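Local coordinates for CopN (Chlamydia pneumoniae, PDB 4NRH), which probably acts as a type III secretion gatekeeper that, together with the chaperone Scc3, directs the secretion of translocator proteins, at residues G36-I41 with L53-K57. Numbering follows the deposited sequence.
Sequences GLRDAI and LVQEK
Leu-37 reaches across to both Leu-53 and Lys-57, and its two methyls divide the apolar work. CD1 lies 3.8 Å from Lys-57 CD, the two side chains crossing at a slant, and it also rests against the backbone O of Leu-53. CD2 turns to Val-54, with 4.3 Å between Leu-37 CD2 and Val-54 CG2. The torsion of Leu-37 accounts for this reach: with CG opposite the backbone N (chi1 176°), the branch extends to the neighbouring helix although CB does not point there.

A second apolar pair joins Ile-41 and Leu-53, whose side chains pass alongside one another, running opposite ways, and bring Ile-41 CG1 to 3.7 Å from Leu-53 CD1. The same methyl of Leu-53 lies 3.5 Å from the carbonyl O of Ala-40.

Lys-57 contributes its aliphatic stem. Chi2 and chi3 near 180° keep it extended to CE, laying CD on Leu-37 and CE 3.6 Å from Ala-40 CB; the bend at chi4 (-65°) turns only NZ.

The side-chain salt bridge lies within 36-41: Arg-38 holds Asp-39 OD1 side-on, through NE at 3.1 Å and NH2 at 3.2 Å.

The short helical segments run roughly antiparallel (145°), with axes 10.6 Å apart at closest approach, and belong to two consecutive helices of the HrpJ-like region; Leu-71 of helix 61-74 touches both Leu-37 and Ile-41. With no hydrogen bond or salt bridge between the segments, the contact depends on van der Waals and hydrophobic packing, from buried Leu-37, Ile-41 and Val-54 to the exposed lysine.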
ATOM      1  N   GLY A  36     -25.660  24.228 -29.444  1.00 36.61           N
ATOM      2  CA  GLY A  36     -27.076  24.384 -29.167  1.00 38.22           C
ATOM      3  C   GLY A  36     -27.313  25.314 -27.993  1.00 43.88           C
ATOM      4  O   GLY A  36     -28.242  26.120 -28.003  1.00 43.45           O
ATOM      5  N   LEU A  37     -26.466  25.193 -26.975  1.00 44.91           N
ATOM      6  CA  LEU A  37     -26.528  26.070 -25.812  1.00 36.69           C
ATOM      7  C   LEU A  37     -26.148  27.493 -26.202  1.00 39.27           C
ATOM      8  O   LEU A  37     -26.795  28.458 -25.793  1.00 42.94           O
ATOM      9  CB  LEU A  37     -25.608  25.555 -24.702  1.00 27.32           C
ATOM     10  CG  LEU A  37     -25.486  26.425 -23.450  1.00 34.96           C
ATOM     11  CD1 LEU A  37     -26.856  26.690 -22.840  1.00 31.44           C
ATOM     12  CD2 LEU A  37     -24.557  25.776 -22.434  1.00 32.30           C
ATOM     13  N   ARG A  38     -25.086  27.610 -26.995  1.00 37.70           N
ATOM     14  CA  ARG A  38     -24.619  28.898 -27.496  1.00 37.56           C
ATOM     15  C   ARG A  38     -25.688  29.623 -28.308  1.00 39.31           C
ATOM     16  O   ARG A  38     -25.881  30.830 -28.161  1.00 42.69           O
ATOM     17  CB  ARG A  38     -23.366  28.703 -28.352  1.00 39.83           C
ATOM     18  CG  ARG A  38     -22.811  29.986 -28.943  1.00 40.50           C
ATOM     19  CD  ARG A  38     -21.889  29.687 -30.111  1.00 41.44           C
ATOM     20  NE  ARG A  38     -22.607  29.051 -31.211  1.00 36.32           N
ATOM     21  CZ  ARG A  38     -22.025  28.562 -32.301  1.00 45.10           C
ATOM     22  NH1 ARG A  38     -20.707  28.630 -32.442  1.00 43.29           N
ATOM     23  NH2 ARG A  38     -22.761  28.000 -33.252  1.00 41.00           N
ATOM     24  N   ASP A  39     -26.380  28.876 -29.163  1.00 41.41           N
ATOM     25  CA  ASP A  39     -27.394  29.449 -30.043  1.00 45.76           C
ATOM     26  C   ASP A  39     -28.659  29.852 -29.288  1.00 43.66           C
ATOM     27  O   ASP A  39     -29.458  30.647 -29.785  1.00 51.94           O
ATOM     28  CB  ASP A  39     -27.748  28.459 -31.156  1.00 48.27           C
ATOM     29  CG  ASP A  39     -26.582  28.189 -32.088  1.00 50.75           C
ATOM     30  OD1 ASP A  39     -25.625  28.992 -32.098  1.00 48.68           O
ATOM     31  OD2 ASP A  39     -26.621  27.168 -32.808  1.00 52.54           O
ATOM     32  N   ALA A  40     -28.838  29.303 -28.092  1.00 41.89           N
ATOM     33  CA  ALA A  40     -30.016  29.597 -27.283  1.00 37.58           C
ATOM     34  C   ALA A  40     -29.829  30.869 -26.462  1.00 34.84           C
ATOM     35  O   ALA A  40     -30.790  31.414 -25.917  1.00 41.07           O
ATOM     36  CB  ALA A  40     -30.337  28.424 -26.371  1.00 34.03           C
ATOM     37  N   ILE A  41     -28.590  31.340 -26.379  1.00 36.54           N
ATOM     38  CA  ILE A  41     -28.270  32.518 -25.581  1.00 37.92           C
ATOM     39  C   ILE A  41     -28.119  33.753 -26.466  1.00 41.21           C
ATOM     40  O   ILE A  41     -27.228  33.819 -27.311  1.00 51.74           O
ATOM     41  CB  ILE A  41     -26.978  32.313 -24.769  1.00 40.62           C
ATOM     42  CG1 ILE A  41     -27.108  31.083 -23.870  1.00 39.15           C
ATOM     43  CG2 ILE A  41     -26.664  33.547 -23.939  1.00 37.40           C
ATOM     44  CD1 ILE A  41     -25.798  30.622 -23.280  1.00 37.33           C
ATOM     45  N   LEU A  53     -30.413  28.900 -18.494  1.00 41.58           N
ATOM     46  CA  LEU A  53     -30.305  28.107 -19.713  1.00 42.35           C
ATOM     47  C   LEU A  53     -29.294  26.972 -19.560  1.00 46.23           C
ATOM     48  O   LEU A  53     -29.456  25.904 -20.153  1.00 47.55           O
ATOM     49  CB  LEU A  53     -29.918  29.000 -20.895  1.00 37.08           C
ATOM     50  CG  LEU A  53     -31.040  29.860 -21.481  1.00 49.78           C
ATOM     51  CD1 LEU A  53     -30.489  30.845 -22.499  1.00 53.98           C
ATOM     52  CD2 LEU A  53     -32.117  28.985 -22.107  1.00 45.08           C
ATOM     53  N   VAL A  54     -28.251  27.208 -18.770  1.00 43.08           N
ATOM     54  CA  VAL A  54     -27.221  26.200 -18.535  1.00 38.42           C
ATOM     55  C   VAL A  54     -27.748  25.010 -17.730  1.00 40.59           C
ATOM     56  O   VAL A  54     -27.535  23.859 -18.113  1.00 42.04           O
ATOM     57  CB  VAL A  54     -25.997  26.802 -17.813  1.00 40.07           C
ATOM     58  CG1 VAL A  54     -25.034  25.706 -17.385  1.00 42.97           C
ATOM     59  CG2 VAL A  54     -25.292  27.803 -18.713  1.00 36.87           C
ATOM     60  N   GLN A  55     -28.434  25.286 -16.621  1.00 44.21           N
ATOM     61  CA  GLN A  55     -29.013  24.217 -15.806  1.00 53.31           C
ATOM     62  C   GLN A  55     -30.051  23.435 -16.604  1.00 53.41           C
ATOM     63  O   GLN A  55     -30.227  22.232 -16.408  1.00 52.63           O
ATOM     64  CB  GLN A  55     -29.665  24.770 -14.532  1.00 66.59           C
ATOM     65  CG  GLN A  55     -29.043  26.032 -13.963  1.00 74.34           C
ATOM     66  CD  GLN A  55     -27.692  25.796 -13.322  1.00 79.07           C
ATOM     67  OE1 GLN A  55     -27.343  24.669 -12.972  1.00 84.30           O
ATOM     68  NE2 GLN A  55     -26.924  26.867 -13.152  1.00 82.10           N
ATOM     69  N   GLU A  56     -30.736  24.134 -17.501  1.00 57.07           N
ATOM     70  CA  GLU A  56     -31.802  23.541 -18.300  1.00 52.93           C
ATOM     71  C   GLU A  56     -31.274  22.521 -19.305  1.00 45.36           C
ATOM     72  O   GLU A  56     -31.835  21.434 -19.451  1.00 49.39           O
ATOM     73  CB  GLU A  56     -32.579  24.639 -19.030  1.00 58.56           C
ATOM     74  CG  GLU A  56     -33.745  24.135 -19.862  1.00 68.85           C
ATOM     75  CD  GLU A  56     -34.400  25.238 -20.670  1.00 82.02           C
ATOM     76  OE1 GLU A  56     -34.134  26.425 -20.382  1.00 80.31           O
ATOM     77  OE2 GLU A  56     -35.183  24.920 -21.589  1.00 89.23           O
ATOM     78  N   LYS A  57     -30.195  22.873 -19.994  1.00 38.70           N
ATOM     79  CA  LYS A  57     -29.671  22.039 -21.071  1.00 48.61           C
ATOM     80  C   LYS A  57     -28.564  21.096 -20.610  1.00 51.72           C
ATOM     81  O   LYS A  57     -28.290  20.087 -21.260  1.00 53.65           O
ATOM     82  CB  LYS A  57     -29.165  22.917 -22.217  1.00 50.35           C
ATOM     83  CG  LYS A  57     -30.255  23.746 -22.875  1.00 57.28           C
ATOM     84  CD  LYS A  57     -29.730  24.511 -24.077  1.00 61.60           C
ATOM     85  CE  LYS A  57     -30.860  25.213 -24.811  1.00 62.69           C
ATOM     86  NZ  LYS A  57     -31.822  24.245 -25.407  1.00 60.16           N
TER